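Local coordinates for periplasmic cell division protein (SufI) (Aquifex aeolicus, PDB 6SYY), which probably works as a laccase-like multicopper oxidase, taking electrons from substrates and passing them through bound copper ions to reduce oxygen, at residues Ser153-Tyr158 against Arg249-Asn254; Asp200-Ile205 against Leu232-Pro237. All coordinates share one frame; numbering follows the deposited sequence.

Interaction 1 (Ser153-Tyr158 against Arg249-Asn254); sequences SGTYFY and RFRILN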
loop_
_atom_site.group_PDB
_atom_site.type_symbol
_atom_site.label_atom_id
_atom_site.label_comp_id
_atom_site.label_asym_id
_atom_site.label_seq_id
_atom_site.Cartn_x
_atom_site.Cartn_y
_atom_site.Cartn_z
ATOM N N SER A 153 -13.922 -4.666 -2.936
ATOM C CA SER A 153 -13.326 -5.349 -1.797
ATOM C C SER A 153 -11.853 -5.614 -2.060
ATOM O O SER A 153 -11.448 -5.877 -3.194
ATOM C CB SER A 153 -14.045 -6.668 -1.523
ATOM O OG SER A 153 -13.886 -7.570 -2.608
ATOM N N GLY A 154 -11.051 -5.528 -1.011
ATOM C CA GLY A 154 -9.627 -5.737 -1.148
ATOM C C GLY A 154 -8.885 -5.151 0.036
ATOM O O GLY A 154 -9.476 -4.816 1.062
ATOM N N THR A 155 -7.572 -5.033 -0.141
ATOM C CA THR A 155 -6.669 -4.574 0.905
ATOM C C THR A 155 -6.243 -3.139 0.620
ATOM O O THR A 155 -5.601 -2.864 -0.400
ATOM C CB THR A 155 -5.443 -5.478 0.999
ATOM O OG1 THR A 155 -5.863 -6.826 1.248
ATOM C CG2 THR A 155 -4.530 -5.011 2.121
ATOM N N TYR A 156 -6.588 -2.236 1.526
ATOM C CA TYR A 156 -6.251 -0.829 1.400
ATOM C C TYR A 156 -5.350 -0.437 2.571
ATOM O O TYR A 156 -4.920 -1.280 3.358
ATOM C CB TYR A 156 -7.532 0.006 1.287
ATOM C CG TYR A 156 -8.333 -0.353 0.044
ATOM C CD1 TYR A 156 -8.225 0.400 -1.119
ATOM C CD2 TYR A 156 -9.170 -1.468 0.026
ATOM C CE1 TYR A 156 -8.941 0.065 -2.260
ATOM C CE2 TYR A 156 -9.889 -1.812 -1.111
ATOM C CZ TYR A 156 -9.771 -1.040 -2.250
ATOM O OH TYR A 156 -10.486 -1.374 -3.380
ATOM N N PHE A 157 -5.063 0.853 2.680
ATOM C CA PHE A 157 -3.857 1.312 3.360
ATOM C C PHE A 157 -4.126 2.719 3.875
ATOM O O PHE A 157 -4.499 3.596 3.095
ATOM C CB PHE A 157 -2.687 1.279 2.358
ATOM C CG PHE A 157 -1.329 1.592 2.938
ATOM C CD1 PHE A 157 -1.089 1.550 4.301
ATOM C CD2 PHE A 157 -0.279 1.928 2.087
ATOM C CE1 PHE A 157 0.175 1.842 4.808
ATOM C CE2 PHE A 157 0.981 2.222 2.583
ATOM C CZ PHE A 157 1.209 2.178 3.947
ATOM N N TYR A 158 -3.975 2.941 5.179
ATOM C CA TYR A 158 -4.086 4.288 5.727
ATOM C C TYR A 158 -2.773 4.677 6.385
ATOM O O TYR A 158 -2.175 3.883 7.119
ATOM C CB TYR A 158 -5.262 4.433 6.703
ATOM C CG TYR A 158 -5.218 3.652 7.999
ATOM C CD1 TYR A 158 -4.785 4.248 9.173
ATOM C CD2 TYR A 158 -5.679 2.344 8.065
ATOM C CE1 TYR A 158 -4.785 3.552 10.377
ATOM C CE2 TYR A 158 -5.680 1.640 9.258
ATOM C CZ TYR A 158 -5.229 2.250 10.411
ATOM O OH TYR A 158 -5.221 1.560 11.603
ATOM N N ARG A 249 -4.961 -17.172 2.998
ATOM C CA ARG A 249 -4.899 -15.914 2.274
ATOM C C ARG A 249 -3.988 -14.963 3.035
ATOM O O ARG A 249 -4.180 -14.742 4.236
ATOM C CB ARG A 249 -6.288 -15.302 2.114
ATOM C CG ARG A 249 -6.270 -13.892 1.563
ATOM C CD ARG A 249 -7.675 -13.382 1.398
ATOM N NE ARG A 249 -7.719 -12.148 0.627
ATOM C CZ ARG A 249 -8.837 -11.642 0.122
ATOM N NH1 ARG A 249 -9.989 -12.278 0.309
ATOM N NH2 ARG A 249 -8.806 -10.512 -0.569
ATOM N N PHE A 250 -2.993 -14.417 2.346
ATOM C CA PHE A 250 -2.112 -13.411 2.926
ATOM C C PHE A 250 -2.281 -12.107 2.162
ATOM O O PHE A 250 -2.142 -12.077 0.933
ATOM C CB PHE A 250 -0.655 -13.870 2.906
ATOM C CG PHE A 250 -0.411 -15.120 3.695
ATOM C CD1 PHE A 250 -0.388 -15.085 5.079
ATOM C CD2 PHE A 250 -0.211 -16.331 3.054
ATOM C CE1 PHE A 250 -0.169 -16.237 5.812
ATOM C CE2 PHE A 250 0.009 -17.486 3.780
ATOM C CZ PHE A 250 0.030 -17.440 5.161
ATOM N N ARG A 251 -2.594 -11.040 2.891
ATOM C CA ARG A 251 -2.710 -9.695 2.337
ATOM C C ARG A 251 -1.377 -9.001 2.561
ATOM O O ARG A 251 -1.121 -8.454 3.637
ATOM C CB ARG A 251 -3.854 -8.932 2.987
ATOM C CG ARG A 251 -5.199 -9.571 2.752
ATOM C CD ARG A 251 -6.262 -8.901 3.580
ATOM N NE ARG A 251 -7.532 -9.611 3.482
ATOM C CZ ARG A 251 -8.539 -9.237 2.702
ATOM N NH1 ARG A 251 -8.433 -8.149 1.945
ATOM N NH2 ARG A 251 -9.654 -9.950 2.683
ATOM N N ILE A 252 -0.521 -9.036 1.547
ATOM C CA ILE A 252 0.818 -8.475 1.674
ATOM C C ILE A 252 0.748 -6.983 1.385
ATOM O O ILE A 252 0.294 -6.565 0.315
ATOM C CB ILE A 252 1.806 -9.179 0.737
ATOM C CG1 ILE A 252 1.863 -10.675 1.062
ATOM C CG2 ILE A 252 3.178 -8.535 0.854
ATOM C CD1 ILE A 252 2.597 -11.491 0.036
ATOM N N LEU A 253 1.182 -6.178 2.345
ATOM C CA LEU A 253 1.226 -4.730 2.203
ATOM C C LEU A 253 2.657 -4.285 2.449
ATOM O O LEU A 253 3.196 -4.500 3.540
ATOM C CB LEU A 253 0.263 -4.049 3.181
ATOM C CG LEU A 253 0.072 -2.535 3.066
ATOM C CD1 LEU A 253 -1.306 -2.155 3.578
ATOM C CD2 LEU A 253 1.136 -1.768 3.833
ATOM N N ASN A 254 3.272 -3.682 1.437
ATOM C CA ASN A 254 4.614 -3.129 1.589
ATOM C C ASN A 254 4.475 -1.767 2.248
ATOM O O ASN A 254 4.101 -0.785 1.601
ATOM C CB ASN A 254 5.323 -3.028 0.245
ATOM C CG ASN A 254 6.770 -2.605 0.384
ATOM O OD1 ASN A 254 7.174 -2.050 1.408
ATOM N ND2 ASN A 254 7.562 -2.862 -0.651
HETATM O O HOH W 1 -11.500 -8.973 -1.853
#
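Thr-155 meets Arg-251 through its hydroxyl. With OG1 anti to the carbonyl carbon (chi1 -58°), the oxygen leans onto the extended Arg-251 chain. There Thr-155 OG1 accepts a hydrogen bond from Arg-251 NH1 (3.0 Å) that lies close to the guanidinium plane. Asp-302 holds the same hydroxyl from elsewhere, and Asp-200 forms a salt bridge with Arg-251 NE, so the guanidinium is fixed at more than one edge. Over one of its faces lies NH2 of Arg-249, whose own charge is met by Glu-185 and Asp-302. The two strands run roughly parallel, at 29°, with their axes 8.3 Å apart, too far for backbone pairing. They belong to different sheets of the cupredoxin-type modules from which multicopper oxidases are built, and side chains bridge the gap. Further along, the polar contact gives way to a CH-pi one. Leu-253, with CG anti to its backbone nitrogen (chi1 -174°), sets CD2 over the middle of the Phe-157 ring, 3.9 Å from the centroid, while CD1 touches Phe-157 CD1. The side chain of Phe-157 also comes within about 4 Å (nearest atoms) of a bound copper, and lies next to the copper ligands His-120 and His-159.

Interaction 2 (Asp200-Ile205 against Leu232-Pro237); sequences DIPLII and LVNLTP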
loop_
_atom_site.group_PDB
_atom_site.type_symbol
_atom_site.label_atom_id
_atom_site.label_comp_id
_atom_site.label_asym_id
_atom_site.label_seq_id
_atom_site.Cartn_x
_atom_site.Cartn_y
_atom_site.Cartn_z
ATOM N N ASP A 200 -6.909 -15.847 7.063
ATOM C CA ASP A 200 -6.860 -14.591 6.315
ATOM C C ASP A 200 -5.944 -13.658 7.106
ATOM O O ASP A 200 -6.380 -13.011 8.061
ATOM C CB ASP A 200 -8.261 -14.009 6.129
ATOM C CG ASP A 200 -8.306 -12.880 5.103
ATOM O OD1 ASP A 200 -7.232 -12.395 4.692
ATOM O OD2 ASP A 200 -9.419 -12.476 4.700
ATOM N N ILE A 201 -4.678 -13.592 6.707
ATOM C CA ILE A 201 -3.608 -13.045 7.530
ATOM C C ILE A 201 -3.016 -11.811 6.855
ATOM O O ILE A 201 -2.553 -11.894 5.712
ATOM C CB ILE A 201 -2.507 -14.087 7.786
ATOM C CG1 ILE A 201 -3.101 -15.373 8.377
ATOM C CG2 ILE A 201 -1.409 -13.499 8.664
ATOM C CD1 ILE A 201 -3.771 -15.194 9.710
ATOM N N PRO A 202 -2.983 -10.657 7.518
ATOM C CA PRO A 202 -2.248 -9.514 6.969
ATOM C C PRO A 202 -0.753 -9.694 7.160
ATOM O O PRO A 202 -0.295 -10.204 8.183
ATOM C CB PRO A 202 -2.772 -8.327 7.791
ATOM C CG PRO A 202 -3.159 -8.931 9.095
ATOM C CD PRO A 202 -3.651 -10.328 8.791
ATOM N N LEU A 203 0.012 -9.261 6.160
ATOM C CA LEU A 203 1.472 -9.261 6.237
ATOM C C LEU A 203 1.938 -7.864 5.835
ATOM O O LEU A 203 2.207 -7.591 4.661
ATOM C CB LEU A 203 2.086 -10.352 5.359
ATOM C CG LEU A 203 1.686 -11.810 5.627
ATOM C CD1 LEU A 203 2.435 -12.732 4.686
ATOM C CD2 LEU A 203 1.944 -12.212 7.070
ATOM N N ILE A 204 2.017 -6.971 6.818
ATOM C CA ILE A 204 2.497 -5.613 6.603
ATOM C C ILE A 204 4.016 -5.665 6.729
ATOM O O ILE A 204 4.561 -5.697 7.834
ATOM C CB ILE A 204 1.864 -4.629 7.587
ATOM C CG1 ILE A 204 0.339 -4.630 7.409
ATOM C CG2 ILE A 204 2.451 -3.232 7.401
ATOM C CD1 ILE A 204 -0.434 -4.192 8.630
ATOM N N ILE A 205 4.703 -5.691 5.589
ATOM C CA ILE A 205 6.150 -5.880 5.563
ATOM C C ILE A 205 6.839 -4.522 5.578
ATOM O O ILE A 205 6.550 -3.648 4.751
ATOM C CB ILE A 205 6.577 -6.705 4.340
ATOM C CG1 ILE A 205 5.787 -8.012 4.286
ATOM C CG2 ILE A 205 8.071 -6.990 4.392
ATOM C CD1 ILE A 205 6.179 -8.908 3.133
ATOM N N LEU A 232 10.566 -6.520 9.359
ATOM C CA LEU A 232 9.461 -6.717 10.281
ATOM C C LEU A 232 8.208 -7.072 9.498
ATOM O O LEU A 232 8.002 -6.602 8.376
ATOM C CB LEU A 232 9.190 -5.466 11.131
ATOM C CG LEU A 232 10.228 -5.020 12.165
ATOM C CD1 LEU A 232 11.413 -4.338 11.513
ATOM C CD2 LEU A 232 9.583 -4.087 13.168
ATOM N N VAL A 233 7.379 -7.921 10.095
ATOM C CA VAL A 233 6.044 -8.210 9.589
ATOM C C VAL A 233 5.071 -7.913 10.717
ATOM O O VAL A 233 5.146 -8.532 11.785
ATOM C CB VAL A 233 5.904 -9.660 9.106
ATOM C CG1 VAL A 233 4.575 -9.846 8.404
ATOM C CG2 VAL A 233 7.055 -10.035 8.190
ATOM N N ASN A 234 4.178 -6.951 10.491
ATOM C CA ASN A 234 3.246 -6.506 11.522
ATOM C C ASN A 234 3.993 -6.096 12.787
ATOM O O ASN A 234 3.584 -6.415 13.905
ATOM C CB ASN A 234 2.212 -7.589 11.822
ATOM C CG ASN A 234 1.537 -8.096 10.573
ATOM O OD1 ASN A 234 1.504 -7.405 9.555
ATOM N ND2 ASN A 234 0.994 -9.308 10.638
ATOM N N LEU A 235 5.109 -5.387 12.597
ATOM C CA LEU A 235 5.987 -4.952 13.685
ATOM C C LEU A 235 6.535 -6.131 14.484
ATOM O O LEU A 235 6.745 -6.023 15.694
ATOM C CB LEU A 235 5.286 -3.959 14.620
ATOM C CG LEU A 235 5.205 -2.512 14.140
ATOM C CD1 LEU A 235 4.754 -1.620 15.271
ATOM C CD2 LEU A 235 6.547 -2.041 13.589
ATOM N N THR A 236 6.778 -7.259 13.818
ATOM C CA THR A 236 7.378 -8.421 14.456
ATOM C C THR A 236 8.718 -8.711 13.799
ATOM O O THR A 236 8.761 -8.997 12.589
ATOM C CB THR A 236 6.471 -9.649 14.363
ATOM O OG1 THR A 236 5.145 -9.297 14.770
ATOM C CG2 THR A 236 6.994 -10.767 15.258
ATOM N N PRO A 237 9.825 -8.654 14.535
ATOM C CA PRO A 237 11.121 -9.013 13.951
ATOM C C PRO A 237 11.324 -10.520 13.930
ATOM O O PRO A 237 10.931 -11.233 14.857
ATOM C CB PRO A 237 12.122 -8.336 14.893
ATOM C CG PRO A 237 11.425 -8.361 16.217
ATOM C CD PRO A 237 9.953 -8.185 15.926
HETATM O O HOH W 2 5.873 -4.266 10.038
#
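Asn-234 grips Ile-204 and Pro-202 with three hydrogen bonds, its side-chain amide behaving like an extra peptide group added alongside the strand. The asparagine sits in the two-residue type I' turn of a beta hairpin: Asn-234 and Leu-235 both adopt left-handed backbone angles, and Val-233 and Thr-236 are bonded to each other through both backbone N-H groups. OD1 accepts from Ile-204 N at 2.8 Å, the donor tilted modestly from the carbonyl plane. On the other branch ND2 gives an almost straight bond (172°) to Pro-202 O at 2.9 Å, with that oxygen in the amide plane although the donor stands above the plane of the proline carbonyl. The backbone joins in, Asn-234 N donating to Ile-204 O at 3.0 Å. Its CG points anti to the carbonyl carbon (chi1 -52°), which swings the amide out of the turn and along the neighbouring strand. ND2 has a second acceptor in Asn-50 O, so both of its hydrogens are likely to be engaged. A leucine in its place would probably leave the Ile-204 N-H and the Pro-202 carbonyl without these mates, and the turn less firmly tied to the strand. Water 2 bridges the two backbones, donating to Ile-204 O and accepting from Leu-235 N. Ile-204 packs its CB against the amide oxygen, the two side chains meeting at about a right angle. Just before the turn, Val-233 and Ile-205 form an antiparallel non-hydrogen-bonded pair, and Val-233 CG1, anti to its backbone nitrogen, lies 3.8 Å from Leu-203 CD2. Beside that pair, Ile-205 CA makes a CA-H...O contact of 3.4 Å with Leu-232 O.

In the fold
Both contacts are tied to one pair of parallel neighbouring strands, 247-254 and 200-208. Interaction 1 looks inward from the first of these to the copper-ligand-bearing strand 154-160 of another sheet, and every residue that touches is buried. Interaction 2 joins strand 200-208 to strand 230-233 and the hairpin turn that follows it, farther from the chain centre; it is mostly buried too, with Ile-204 partly exposed. Their chemistry follows this placing: sheet-to-sheet packing relies on side chains, a guanidinium and an aromatic face, whereas the strand-to-hairpin pairing uses backbone and backbone-like amide bonds. Probable backbone hydrogen bonds, Arg-249 to Ile-201 and Leu-253 to Ile-205, connect the two.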